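Local coordinates for arginase 1, mitochondrial (Arabidopsis thaliana, PDB 6VSU), which hydrolyses L-arginine to L-ornithine and urea, and agmatine to putrescine and urea, as a manganese-dependent homohexamer of the arginase family, at residues A71-S76 with R91-V96; L161-H166 with L275-N280; S182-I187 with L196-I201; V244-D249 with R313-K318. All blocks are in the same frame, centred on the assembly; numbering follows the deposited sequence.

Interaction 1 of 4, residues A71-S76 with R91-V96; sequences AIWCGS and RVLTDV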
loop_
_atom_site.group_PDB
_atom_site.type_symbol
_atom_site.label_atom_id
_atom_site.label_comp_id
_atom_site.label_asym_id
_atom_site.label_seq_id
_atom_site.Cartn_x
_atom_site.Cartn_y
_atom_site.Cartn_z
ATOM N N ALA E 71 18.750 6.498 3.368
ATOM C CA ALA E 71 18.292 7.180 2.137
ATOM C C ALA E 71 19.420 8.090 1.625
ATOM O O ALA E 71 19.577 8.221 0.413
ATOM C CB ALA E 71 16.999 7.940 2.390
ATOM N N ILE E 72 20.211 8.656 2.523
ATOM C CA ILE E 72 21.359 9.520 2.117
ATOM C C ILE E 72 22.312 8.701 1.256
ATOM O O ILE E 72 22.851 9.275 0.304
ATOM C CB ILE E 72 22.071 10.138 3.328
ATOM C CG1 ILE E 72 21.207 11.156 4.066
ATOM C CG2 ILE E 72 23.369 10.783 2.931
ATOM C CD1 ILE E 72 21.810 11.524 5.425
ATOM N N TRP E 73 22.492 7.425 1.550
ATOM C CA TRP E 73 23.524 6.580 0.887
ATOM C C TRP E 73 22.884 5.600 -0.067
ATOM O O TRP E 73 23.601 4.780 -0.525
ATOM C CB TRP E 73 24.386 5.845 1.945
ATOM C CG TRP E 73 25.100 6.846 2.811
ATOM C CD1 TRP E 73 24.903 7.107 4.133
ATOM C CD2 TRP E 73 26.069 7.805 2.362
ATOM N NE1 TRP E 73 25.718 8.130 4.545
ATOM C CE2 TRP E 73 26.464 8.563 3.486
ATOM C CE3 TRP E 73 26.700 8.044 1.147
ATOM C CZ2 TRP E 73 27.386 9.605 3.415
ATOM C CZ3 TRP E 73 27.638 9.055 1.092
ATOM C CH2 TRP E 73 27.971 9.829 2.201
ATOM N N CYS E 74 21.582 5.727 -0.350
ATOM C CA CYS E 74 20.833 4.810 -1.236
ATOM C C CYS E 74 21.598 4.682 -2.542
ATOM O O CYS E 74 22.114 5.690 -3.070
ATOM C CB CYS E 74 19.415 5.299 -1.488
ATOM S SG CYS E 74 18.550 4.245 -2.651
ATOM N N GLY E 75 21.680 3.465 -3.043
ATOM C CA GLY E 75 22.434 3.204 -4.272
ATOM C C GLY E 75 21.751 3.798 -5.517
ATOM O O GLY E 75 22.375 3.764 -6.538
ATOM N N SER E 76 20.494 4.260 -5.442
ATOM C CA SER E 76 19.762 4.930 -6.550
ATOM C C SER E 76 20.320 6.343 -6.758
ATOM O O SER E 76 20.040 6.942 -7.801
ATOM C CB SER E 76 18.270 4.938 -6.295
ATOM O OG SER E 76 17.905 5.854 -5.269
ATOM N N ARG E 91 35.061 16.093 5.372
ATOM C CA ARG E 91 35.020 17.555 5.572
ATOM C C ARG E 91 33.668 18.109 5.134
ATOM O O ARG E 91 33.296 19.204 5.641
ATOM C CB ARG E 91 36.114 18.254 4.786
ATOM C CG ARG E 91 37.478 17.891 5.329
ATOM C CD ARG E 91 38.630 18.315 4.445
ATOM N NE ARG E 91 38.426 17.759 3.113
ATOM C CZ ARG E 91 39.300 17.840 2.139
ATOM N NH1 ARG E 91 40.491 18.372 2.346
ATOM N NH2 ARG E 91 38.998 17.337 0.963
ATOM N N VAL E 92 32.953 17.410 4.265
ATOM C CA VAL E 92 31.565 17.794 3.868
ATOM C C VAL E 92 30.536 17.158 4.799
ATOM O O VAL E 92 29.592 17.851 5.233
ATOM C CB VAL E 92 31.285 17.400 2.418
ATOM C CG1 VAL E 92 29.836 17.657 2.047
ATOM C CG2 VAL E 92 32.226 18.140 1.475
ATOM N N LEU E 93 30.687 15.873 5.107
ATOM C CA LEU E 93 29.712 15.160 5.982
ATOM C C LEU E 93 30.410 14.059 6.783
ATOM O O LEU E 93 31.153 13.251 6.231
ATOM C CB LEU E 93 28.581 14.602 5.110
ATOM C CG LEU E 93 27.431 13.952 5.886
ATOM C CD1 LEU E 93 26.679 14.944 6.779
ATOM C CD2 LEU E 93 26.441 13.275 4.932
ATOM N N THR E 94 30.192 14.059 8.086
ATOM C CA THR E 94 30.430 12.865 8.940
ATOM C C THR E 94 29.157 12.612 9.745
ATOM O O THR E 94 28.257 13.404 9.652
ATOM C CB THR E 94 31.649 13.021 9.871
ATOM O OG1 THR E 94 31.494 14.210 10.630
ATOM C CG2 THR E 94 32.938 13.042 9.104
ATOM N N ASP E 95 29.183 11.620 10.598
ATOM C CA ASP E 95 27.977 11.103 11.299
ATOM C C ASP E 95 28.463 10.523 12.629
ATOM O O ASP E 95 29.263 9.579 12.589
ATOM C CB ASP E 95 27.305 10.038 10.439
ATOM C CG ASP E 95 25.999 9.506 11.001
ATOM O OD1 ASP E 95 25.544 9.915 12.111
ATOM O OD2 ASP E 95 25.408 8.712 10.278
ATOM N N VAL E 96 28.027 11.100 13.734
ATOM C CA VAL E 96 28.376 10.584 15.091
ATOM C C VAL E 96 27.259 9.686 15.618
ATOM O O VAL E 96 27.329 9.313 16.746
ATOM C CB VAL E 96 28.711 11.708 16.087
ATOM C CG1 VAL E 96 29.725 12.689 15.525
ATOM C CG2 VAL E 96 27.474 12.457 16.473
HETATM O O HOH W 1 25.922 8.509 7.636
#
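L93 meets W73 and I72 through a single methyl, CD2. The apolar contact is small. L93 CD2 lies 4.1 Å from W73 CZ2, on the benzo part of the indole, and 4.4 Å from I72 CG2. It meets the indole obliquely, and the two side chains slide past each other in opposite directions. L93 holds CG anti to its backbone N (chi1 -175°), which sends the branch toward the helix end. I72 CG2 also lies over one face of the indole, offset toward the rim.

The polar link across the contact runs through water. W73 NE1 donates to the water at 3.1 Å, in the plane of the ring. The same water donates to D95 OD2 at 2.7 Å. D95 OD2 has a second partner in R69, a salt bridge that probably keeps the carboxylate charged.

A further bond lies within 71-76, beyond the last turn of the helix. S76 N donates to C74 SG at 3.4 Å, nearly straight at 168°. S76 also touches bound L-ornithine, and its backbone O bonds H263 of a neighbouring subunit.

I72 ends helix 64-72, and W73 is the first residue to leave helical geometry. The arrangement joins this C-terminal end to 93-98, the outermost strand of the chain's parallel sheet. It is helix-on-sheet packing of the alpha/beta arginase fold, leading into an ornithine-binding loop at a subunit interface.

Interaction 2 of 4, residues L161-H166 with L275-N280; sequences LHLDAH and LNILHN. With MN (manganese (II) ion), chain B; MN (manganese (II) ion), chain C; ORN (L-ornithine), chain D.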
loop_
_atom_site.group_PDB
_atom_site.type_symbol
_atom_site.label_atom_id
_atom_site.label_comp_id
_atom_site.label_asym_id
_atom_site.label_seq_id
_atom_site.Cartn_x
_atom_site.Cartn_y
_atom_site.Cartn_z
ATOM N N LEU E 161 15.775 30.247 11.277
ATOM C CA LEU E 161 14.800 29.944 10.203
ATOM C C LEU E 161 14.105 28.600 10.530
ATOM O O LEU E 161 14.781 27.592 10.706
ATOM C CB LEU E 161 15.462 29.963 8.826
ATOM C CG LEU E 161 14.550 29.508 7.685
ATOM C CD1 LEU E 161 13.431 30.483 7.511
ATOM C CD2 LEU E 161 15.308 29.359 6.384
ATOM N N HIS E 162 12.810 28.704 10.762
ATOM C CA HIS E 162 11.888 27.654 11.211
ATOM C C HIS E 162 10.918 27.379 10.060
ATOM O O HIS E 162 10.092 28.203 9.778
ATOM C CB HIS E 162 11.232 28.062 12.533
ATOM C CG HIS E 162 10.272 27.061 13.051
ATOM N ND1 HIS E 162 9.196 27.425 13.795
ATOM C CD2 HIS E 162 10.180 25.724 12.846
ATOM C CE1 HIS E 162 8.472 26.353 14.048
ATOM N NE2 HIS E 162 9.062 25.280 13.485
ATOM N N LEU E 163 11.112 26.283 9.348
ATOM C CA LEU E 163 10.229 25.879 8.225
ATOM C C LEU E 163 9.244 24.830 8.763
ATOM O O LEU E 163 9.693 23.755 9.228
ATOM C CB LEU E 163 11.096 25.313 7.085
ATOM C CG LEU E 163 11.831 26.374 6.272
ATOM C CD1 LEU E 163 12.987 25.753 5.510
ATOM C CD2 LEU E 163 10.850 26.960 5.319
ATOM N N ASP E 164 7.956 25.145 8.743
ATOM C CA ASP E 164 6.971 24.276 9.397
ATOM C C ASP E 164 5.564 24.695 9.008
ATOM O O ASP E 164 5.332 25.919 8.816
ATOM C CB ASP E 164 7.219 24.417 10.876
ATOM C CG ASP E 164 6.620 23.327 11.738
ATOM O OD1 ASP E 164 5.499 22.866 11.403
ATOM O OD2 ASP E 164 7.283 22.982 12.737
ATOM N N ALA E 165 4.634 23.737 8.933
ATOM C CA ALA E 165 3.188 24.035 8.812
ATOM C C ALA E 165 2.651 24.731 10.107
ATOM O O ALA E 165 1.615 25.394 10.038
ATOM C CB ALA E 165 2.415 22.762 8.473
ATOM N N HIS E 166 3.321 24.536 11.248
ATOM C CA HIS E 166 2.865 24.816 12.631
ATOM C C HIS E 166 3.868 25.733 13.300
ATOM O O HIS E 166 5.053 25.505 13.155
ATOM C CB HIS E 166 2.784 23.500 13.444
ATOM C CG HIS E 166 1.981 22.436 12.758
ATOM N ND1 HIS E 166 2.587 21.428 11.973
ATOM C CD2 HIS E 166 0.635 22.278 12.670
ATOM C CE1 HIS E 166 1.634 20.720 11.450
ATOM N NE2 HIS E 166 0.425 21.208 11.863
ATOM N N LEU E 275 14.206 24.369 -1.423
ATOM C CA LEU E 275 15.615 24.500 -1.883
ATOM C C LEU E 275 15.811 25.897 -2.450
ATOM O O LEU E 275 16.912 26.397 -2.275
ATOM C CB LEU E 275 15.983 23.418 -2.902
ATOM C CG LEU E 275 16.019 21.987 -2.358
ATOM C CD1 LEU E 275 16.692 21.105 -3.396
ATOM C CD2 LEU E 275 16.731 21.818 -1.027
ATOM N N ASN E 276 14.776 26.534 -3.003
ATOM C CA ASN E 276 14.952 27.931 -3.442
ATOM C C ASN E 276 15.292 28.798 -2.224
ATOM O O ASN E 276 16.192 29.649 -2.339
ATOM C CB ASN E 276 13.793 28.485 -4.244
ATOM C CG ASN E 276 13.672 27.904 -5.645
ATOM O OD1 ASN E 276 14.549 27.181 -6.134
ATOM N ND2 ASN E 276 12.545 28.202 -6.284
ATOM N N ILE E 277 14.622 28.590 -1.099
ATOM C CA ILE E 277 14.885 29.351 0.153
ATOM C C ILE E 277 16.283 29.016 0.717
ATOM O O ILE E 277 17.100 29.965 0.973
ATOM C CB ILE E 277 13.762 29.056 1.146
ATOM C CG1 ILE E 277 12.406 29.513 0.590
ATOM C CG2 ILE E 277 14.074 29.674 2.490
ATOM C CD1 ILE E 277 11.258 29.091 1.422
ATOM N N LEU E 278 16.611 27.733 0.891
ATOM C CA LEU E 278 17.919 27.326 1.462
ATOM C C LEU E 278 19.079 27.767 0.592
ATOM O O LEU E 278 20.053 28.325 1.115
ATOM C CB LEU E 278 17.993 25.823 1.672
ATOM C CG LEU E 278 16.924 25.244 2.588
ATOM C CD1 LEU E 278 17.104 23.712 2.711
ATOM C CD2 LEU E 278 16.986 25.904 3.950
ATOM N N HIS E 279 19.027 27.496 -0.687
ATOM C CA HIS E 279 20.153 27.798 -1.596
ATOM C C HIS E 279 20.417 29.301 -1.565
ATOM O O HIS E 279 21.566 29.693 -1.701
ATOM C CB HIS E 279 19.884 27.314 -3.035
ATOM C CG HIS E 279 20.006 25.826 -3.207
ATOM N ND1 HIS E 279 19.551 25.156 -4.319
ATOM C CD2 HIS E 279 20.507 24.884 -2.394
ATOM C CE1 HIS E 279 19.810 23.883 -4.195
ATOM N NE2 HIS E 279 20.383 23.694 -3.016
ATOM N N ASN E 280 19.379 30.147 -1.477
ATOM C CA ASN E 280 19.574 31.613 -1.679
ATOM C C ASN E 280 19.785 32.303 -0.344
ATOM O O ASN E 280 20.134 33.461 -0.373
ATOM C CB ASN E 280 18.403 32.177 -2.480
ATOM C CG ASN E 280 18.493 31.693 -3.908
ATOM O OD1 ASN E 280 19.482 31.960 -4.560
ATOM N ND2 ASN E 280 17.527 30.936 -4.382
HETATM MN MN MN B . 4.760 20.858 11.837
HETATM MN MN MN C . 6.898 21.435 14.216
HETATM N N ORN D . -2.773 19.834 16.688
HETATM C CA ORN D . -1.447 20.468 16.894
HETATM C CB ORN D . -0.446 19.919 15.879
HETATM C CG ORN D . 1.011 20.125 16.254
HETATM C CD ORN D . 1.962 19.545 15.223
HETATM N NE ORN D . 3.330 20.055 15.277
HETATM C C ORN D . -1.566 21.990 16.745
HETATM O O ORN D . -2.683 22.495 16.863
HETATM O OXT ORN D . -0.528 22.608 16.525
HETATM O O HOH W 2 4.786 21.322 13.946
HETATM O O HOH W 3 5.781 20.013 15.837
#
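L161 and L163 on the strand meet I277 and L278 on the helix, all four buried. L161 CD2 lies 4.1 Å from I277 CG2, and the two cross obliquely. I277 turns CG2 anti to its backbone N, with CG1 beside it (chi1 -62°), offering both branches to the strand. Its CD1 touches L163 CD2 more loosely, at 4.5 Å. The other methyl, L163 CD1, meets L278 CD2 at 4.3 Å. Strand and helix run nearly antiparallel, at 165°.

The far side of the helix is more polar, and N280 is exposed there; its ND2 bonds N276 O.

Past the strand, D164 bridges the two manganese ions, OD1 to one and OD2 to the other, each at 2.2 Å. H162 NE2 donates to D164 OD2 on its anti side. H166 N donates to OD1 from above the carboxylate plane, closing an Asx turn. H166 ND1 binds the same manganese as D164 OD1, while L-ornithine CD lies over the centre of one face of its ring. A165 CB lies over the opposite face, offset toward the rim. D164 is gripped by two metals and two N-H donors, which fixes its rotation and holds both oxygens on the metals.

Interaction 3 of 4, residues S182-I187 with L196-I201; sequences SSFARI and LLQVGI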
loop_
_atom_site.group_PDB
_atom_site.type_symbol
_atom_site.label_atom_id
_atom_site.label_comp_id
_atom_site.label_asym_id
_atom_site.label_seq_id
_atom_site.Cartn_x
_atom_site.Cartn_y
_atom_site.Cartn_z
ATOM N N SER E 182 5.434 23.118 21.526
ATOM C CA SER E 182 5.855 24.202 22.457
ATOM C C SER E 182 7.356 24.512 22.335
ATOM O O SER E 182 7.846 25.359 23.094
ATOM C CB SER E 182 5.479 23.797 23.854
ATOM O OG SER E 182 4.079 23.848 24.031
ATOM N N SER E 183 8.103 23.871 21.443
ATOM C CA SER E 183 9.575 23.947 21.565
ATOM C C SER E 183 10.070 25.370 21.233
ATOM O O SER E 183 11.101 25.807 21.844
ATOM C CB SER E 183 10.267 22.896 20.801
ATOM O OG SER E 183 9.684 22.808 19.568
ATOM N N PHE E 184 9.336 26.120 20.411
ATOM C CA PHE E 184 9.766 27.493 20.005
ATOM C C PHE E 184 9.343 28.506 21.078
ATOM O O PHE E 184 9.985 29.514 21.204
ATOM C CB PHE E 184 9.309 27.785 18.574
ATOM C CG PHE E 184 10.180 27.043 17.605
ATOM C CD1 PHE E 184 9.919 25.725 17.315
ATOM C CD2 PHE E 184 11.322 27.633 17.084
ATOM C CE1 PHE E 184 10.784 25.007 16.502
ATOM C CE2 PHE E 184 12.193 26.923 16.281
ATOM C CZ PHE E 184 11.911 25.605 15.997
ATOM N N ALA E 185 8.353 28.198 21.900
ATOM C CA ALA E 185 8.069 28.964 23.121
ATOM C C ALA E 185 9.233 28.753 24.097
ATOM O O ALA E 185 9.821 29.729 24.582
ATOM C CB ALA E 185 6.718 28.570 23.686
ATOM N N ARG E 186 9.652 27.522 24.308
ATOM C CA ARG E 186 10.817 27.264 25.176
ATOM C C ARG E 186 12.011 28.080 24.661
ATOM O O ARG E 186 12.718 28.699 25.485
ATOM C CB ARG E 186 11.151 25.776 25.283
ATOM C CG ARG E 186 10.048 24.916 25.902
ATOM C CD ARG E 186 9.736 25.130 27.375
ATOM N NE ARG E 186 8.847 26.268 27.560
ATOM C CZ ARG E 186 7.506 26.221 27.424
ATOM N NH1 ARG E 186 6.890 25.083 27.094
ATOM N NH2 ARG E 186 6.786 27.326 27.583
ATOM N N ILE E 187 12.256 28.063 23.366
ATOM C CA ILE E 187 13.449 28.735 22.789
ATOM C C ILE E 187 13.320 30.265 22.976
ATOM O O ILE E 187 14.331 30.909 23.319
ATOM C CB ILE E 187 13.631 28.312 21.317
ATOM C CG1 ILE E 187 14.188 26.897 21.160
ATOM C CG2 ILE E 187 14.494 29.310 20.572
ATOM C CD1 ILE E 187 14.087 26.385 19.714
ATOM N N LEU E 196 13.363 34.966 14.960
ATOM C CA LEU E 196 12.715 33.706 14.559
ATOM C C LEU E 196 11.770 34.002 13.395
ATOM O O LEU E 196 10.761 34.715 13.591
ATOM C CB LEU E 196 11.957 33.119 15.745
ATOM C CG LEU E 196 11.183 31.819 15.490
ATOM C CD1 LEU E 196 12.068 30.716 14.988
ATOM C CD2 LEU E 196 10.468 31.372 16.764
ATOM N N LEU E 197 12.157 33.512 12.216
ATOM C CA LEU E 197 11.331 33.530 11.007
ATOM C C LEU E 197 10.726 32.130 10.847
ATOM O O LEU E 197 11.512 31.140 10.755
ATOM C CB LEU E 197 12.208 33.827 9.807
ATOM C CG LEU E 197 12.487 35.290 9.551
ATOM C CD1 LEU E 197 13.507 35.800 10.559
ATOM C CD2 LEU E 197 12.949 35.533 8.103
ATOM N N GLN E 198 9.391 32.080 10.884
ATOM C CA GLN E 198 8.566 30.860 10.728
ATOM C C GLN E 198 7.956 30.947 9.334
ATOM O O GLN E 198 7.337 31.936 9.048
ATOM C CB GLN E 198 7.531 30.824 11.859
ATOM C CG GLN E 198 8.230 30.722 13.202
ATOM C CD GLN E 198 7.238 30.364 14.275
ATOM O OE1 GLN E 198 6.169 30.984 14.376
ATOM N NE2 GLN E 198 7.602 29.397 15.098
ATOM N N VAL E 199 8.277 29.977 8.486
ATOM C CA VAL E 199 7.914 29.934 7.053
ATOM C C VAL E 199 7.171 28.637 6.751
ATOM O O VAL E 199 7.653 27.576 7.124
ATOM C CB VAL E 199 9.170 30.075 6.175
ATOM C CG1 VAL E 199 8.752 30.068 4.709
ATOM C CG2 VAL E 199 9.915 31.339 6.561
ATOM N N GLY E 200 6.083 28.763 6.005
ATOM C CA GLY E 200 5.208 27.659 5.588
ATOM C C GLY E 200 4.060 27.416 6.514
ATOM O O GLY E 200 3.365 26.421 6.318
ATOM N N ILE E 201 3.788 28.354 7.410
ATOM C CA ILE E 201 2.759 28.192 8.479
ATOM C C ILE E 201 1.382 28.101 7.812
ATOM O O ILE E 201 1.054 28.994 7.035
ATOM C CB ILE E 201 2.796 29.359 9.467
ATOM C CG1 ILE E 201 4.120 29.488 10.212
ATOM C CG2 ILE E 201 1.640 29.232 10.410
ATOM C CD1 ILE E 201 4.443 28.290 11.071
#
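F184 and L196 cross at about a right angle, with the phenyl ring against the forked end of the leucine. F184 CD2 sits 3.8 Å from both L196 CD1 and L196 CD2, so both methyls of the fork press on the same ring atom. L196 CD1 also reaches F184 CE2 at 4.0 Å. The approach of L196 CD1 to the ring is oblique. A chi1 of 178° swings the fork of L196 out from the strand toward the helix. An alanine here is likely to open a gap beside F184 CD2 and CE2 and let the phenyl ring shift.

Helix 183-189 and strand 193-201 are the second and third elements of a beta-alpha-beta unit that begins with strand 158-163. F184 packs between the helix and the strands. Its ring stacks with that of H162 on the first strand and lies close to H140, a manganese ligand. Within the helix, I187 CD1 rests over one face of the phenyl, offset toward the rim.

Q198 comes in at the base of F184. Its NE2 lies 4.2 Å from F184 CB and also approaches the ring obliquely. The chain of Q198 is extended beyond CG, which brings the amide up to the aromatic residue. There the buried NE2 has hydrogen-bond partners in P167 O and H162 ND1, while OE1 bonds Q219.

Interaction 4 of 4, residues V244-D249 with R313-K318; sequences VYISID and RELAAK. With MN (manganese (II) ion), chain B.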
loop_
_atom_site.group_PDB
_atom_site.type_symbol
_atom_site.label_atom_id
_atom_site.label_comp_id
_atom_site.label_asym_id
_atom_site.label_seq_id
_atom_site.Cartn_x
_atom_site.Cartn_y
_atom_site.Cartn_z
ATOM N N VAL E 244 23.365 31.412 12.265
ATOM C CA VAL E 244 21.973 31.058 11.924
ATOM C C VAL E 244 21.727 29.581 12.203
ATOM O O VAL E 244 22.583 28.731 11.840
ATOM C CB VAL E 244 21.692 31.407 10.476
ATOM C CG1 VAL E 244 20.264 31.024 10.160
ATOM C CG2 VAL E 244 22.015 32.859 10.138
ATOM N N TYR E 245 20.565 29.300 12.779
ATOM C CA TYR E 245 20.106 27.916 13.023
ATOM C C TYR E 245 18.911 27.669 12.099
ATOM O O TYR E 245 17.994 28.497 12.117
ATOM C CB TYR E 245 19.796 27.686 14.507
ATOM C CG TYR E 245 19.471 26.250 14.817
ATOM C CD1 TYR E 245 18.177 25.757 14.660
ATOM C CD2 TYR E 245 20.459 25.354 15.223
ATOM C CE1 TYR E 245 17.877 24.417 14.863
ATOM C CE2 TYR E 245 20.164 24.021 15.482
ATOM C CZ TYR E 245 18.871 23.548 15.288
ATOM O OH TYR E 245 18.520 22.251 15.567
ATOM N N ILE E 246 18.893 26.549 11.378
ATOM C CA ILE E 246 17.744 26.229 10.501
ATOM C C ILE E 246 17.033 24.989 11.049
ATOM O O ILE E 246 17.659 23.913 11.100
ATOM C CB ILE E 246 18.222 26.039 9.061
ATOM C CG1 ILE E 246 19.001 27.253 8.570
ATOM C CG2 ILE E 246 17.029 25.715 8.168
ATOM C CD1 ILE E 246 19.600 27.105 7.160
ATOM N N SER E 247 15.752 25.100 11.356
ATOM C CA SER E 247 14.933 23.944 11.792
ATOM C C SER E 247 13.912 23.653 10.701
ATOM O O SER E 247 13.056 24.523 10.398
ATOM C CB SER E 247 14.268 24.195 13.131
ATOM O OG SER E 247 13.417 23.115 13.484
ATOM N N ILE E 248 13.965 22.442 10.140
ATOM C CA ILE E 248 13.006 22.039 9.084
ATOM C C ILE E 248 12.139 20.961 9.662
ATOM O O ILE E 248 12.626 19.837 9.852
ATOM C CB ILE E 248 13.721 21.596 7.809
ATOM C CG1 ILE E 248 14.784 22.630 7.415
ATOM C CG2 ILE E 248 12.677 21.384 6.735
ATOM C CD1 ILE E 248 15.310 22.482 5.992
ATOM N N ASP E 249 10.873 21.253 9.809
ATOM C CA ASP E 249 9.855 20.182 9.978
ATOM C C ASP E 249 9.474 19.785 8.566
ATOM O O ASP E 249 9.173 20.639 7.761
ATOM C CB ASP E 249 8.686 20.692 10.784
ATOM C CG ASP E 249 7.534 19.743 11.040
ATOM O OD1 ASP E 249 7.310 18.789 10.254
ATOM O OD2 ASP E 249 6.842 19.992 12.034
ATOM N N ARG E 313 21.145 16.489 3.018
ATOM C CA ARG E 313 22.312 16.620 2.123
ATOM C C ARG E 313 22.516 18.109 1.735
ATOM O O ARG E 313 23.690 18.563 1.714
ATOM C CB ARG E 313 22.100 15.738 0.888
ATOM C CG ARG E 313 22.164 14.229 1.121
ATOM C CD ARG E 313 21.563 13.493 -0.057
ATOM N NE ARG E 313 22.144 13.817 -1.348
ATOM C CZ ARG E 313 22.763 12.990 -2.143
ATOM N NH1 ARG E 313 22.860 11.700 -1.873
ATOM N NH2 ARG E 313 23.256 13.458 -3.265
ATOM N N GLU E 314 21.439 18.794 1.358
ATOM C CA GLU E 314 21.511 20.217 0.942
ATOM C C GLU E 314 21.967 21.079 2.128
ATOM O O GLU E 314 22.789 21.950 1.919
ATOM C CB GLU E 314 20.202 20.625 0.264
ATOM C CG GLU E 314 19.980 19.920 -1.063
ATOM C CD GLU E 314 21.094 20.107 -2.075
ATOM O OE1 GLU E 314 21.458 21.253 -2.333
ATOM O OE2 GLU E 314 21.601 19.110 -2.574
ATOM N N LEU E 315 21.478 20.789 3.334
ATOM C CA LEU E 315 21.898 21.541 4.531
ATOM C C LEU E 315 23.386 21.301 4.754
ATOM O O LEU E 315 24.135 22.222 5.208
ATOM C CB LEU E 315 21.080 21.095 5.737
ATOM C CG LEU E 315 19.685 21.695 5.841
ATOM C CD1 LEU E 315 18.884 21.000 6.957
ATOM C CD2 LEU E 315 19.701 23.214 6.097
ATOM N N ALA E 316 23.818 20.058 4.590
ATOM C CA ALA E 316 25.217 19.707 4.828
ATOM C C ALA E 316 26.060 20.569 3.878
ATOM O O ALA E 316 27.097 21.023 4.295
ATOM C CB ALA E 316 25.455 18.230 4.604
ATOM N N ALA E 317 25.636 20.713 2.618
ATOM C CA ALA E 317 26.428 21.443 1.600
ATOM C C ALA E 317 26.541 22.907 2.014
ATOM O O ALA E 317 27.540 23.535 1.691
ATOM C CB ALA E 317 25.799 21.302 0.233
ATOM N N LYS E 318 25.555 23.395 2.765
ATOM C CA LYS E 318 25.509 24.791 3.219
ATOM C C LYS E 318 26.301 24.995 4.517
ATOM O O LYS E 318 26.886 26.091 4.728
ATOM C CB LYS E 318 24.044 25.153 3.417
ATOM C CG LYS E 318 23.812 26.609 3.690
ATOM C CD LYS E 318 22.396 27.030 3.401
ATOM C CE LYS E 318 22.281 28.541 3.338
ATOM N NZ LYS E 318 22.637 28.996 1.992
HETATM MN MN MN B . 4.760 20.858 11.837
HETATM O O HOH W 2 4.786 21.322 13.946
#
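L315 reaches from the helix to two isoleucines, I246 and I248, on the strand. Its CB points toward the strand. CG stands anti to the carbonyl carbon (chi1 -80°), and from there the chain divides, one methyl for each isoleucine. L315 CD1 meets I248 CD1 at 4.0 Å, the two side chains reaching toward each other tip to tip. L315 CD2 meets I246 CD1, also at 4.0 Å, but obliquely. The leucine fork thus touches the ends of two isoleucines with one residue between them, on the same face of the strand. A288 and V290 on strand 285-291 also touch L315.

S247, between the isoleucines, points away from the helix. Its OG is hydrogen-bonded to D289 and H140.

K318 follows one turn after L315. Its NZ hydrogen-bonds the backbone O atoms of L278 and L281, tying helix 303-319 to the end of helix 271-280.

The strand ends in D249, whose OD2 binds one manganese at 2.3 Å; D249 is a ligand of the second ion as well. The arrangement is typical of the arginase fold: a central parallel strand, covered by a helix, carries D249 at its C-terminal end and D251 just beyond it, both metal-binding carboxylates.

In interactions 2, 3 and 4 every touching residue is buried, and they cluster on neighbouring strands of the sheet. Interaction 1 lies at strand 93-98, outermost within this chain, and includes the exposed W73. Interactions 2 and 4 are the closest pair. Their strands are hydrogen-bonded neighbours, their helices are joined by H279 to E314, and both supply ligands to the same manganese. Interaction 3 is nested in the chain loop that interaction 2 closes, and its strand pairs with 158-163 on the other side. Interactions 2 and 4 pack aliphatic groups alone, interaction 3 adds an aromatic ring and an amide, and interaction 1 adds a water bridge. L93 packs on A316, linking interactions 1 and 4.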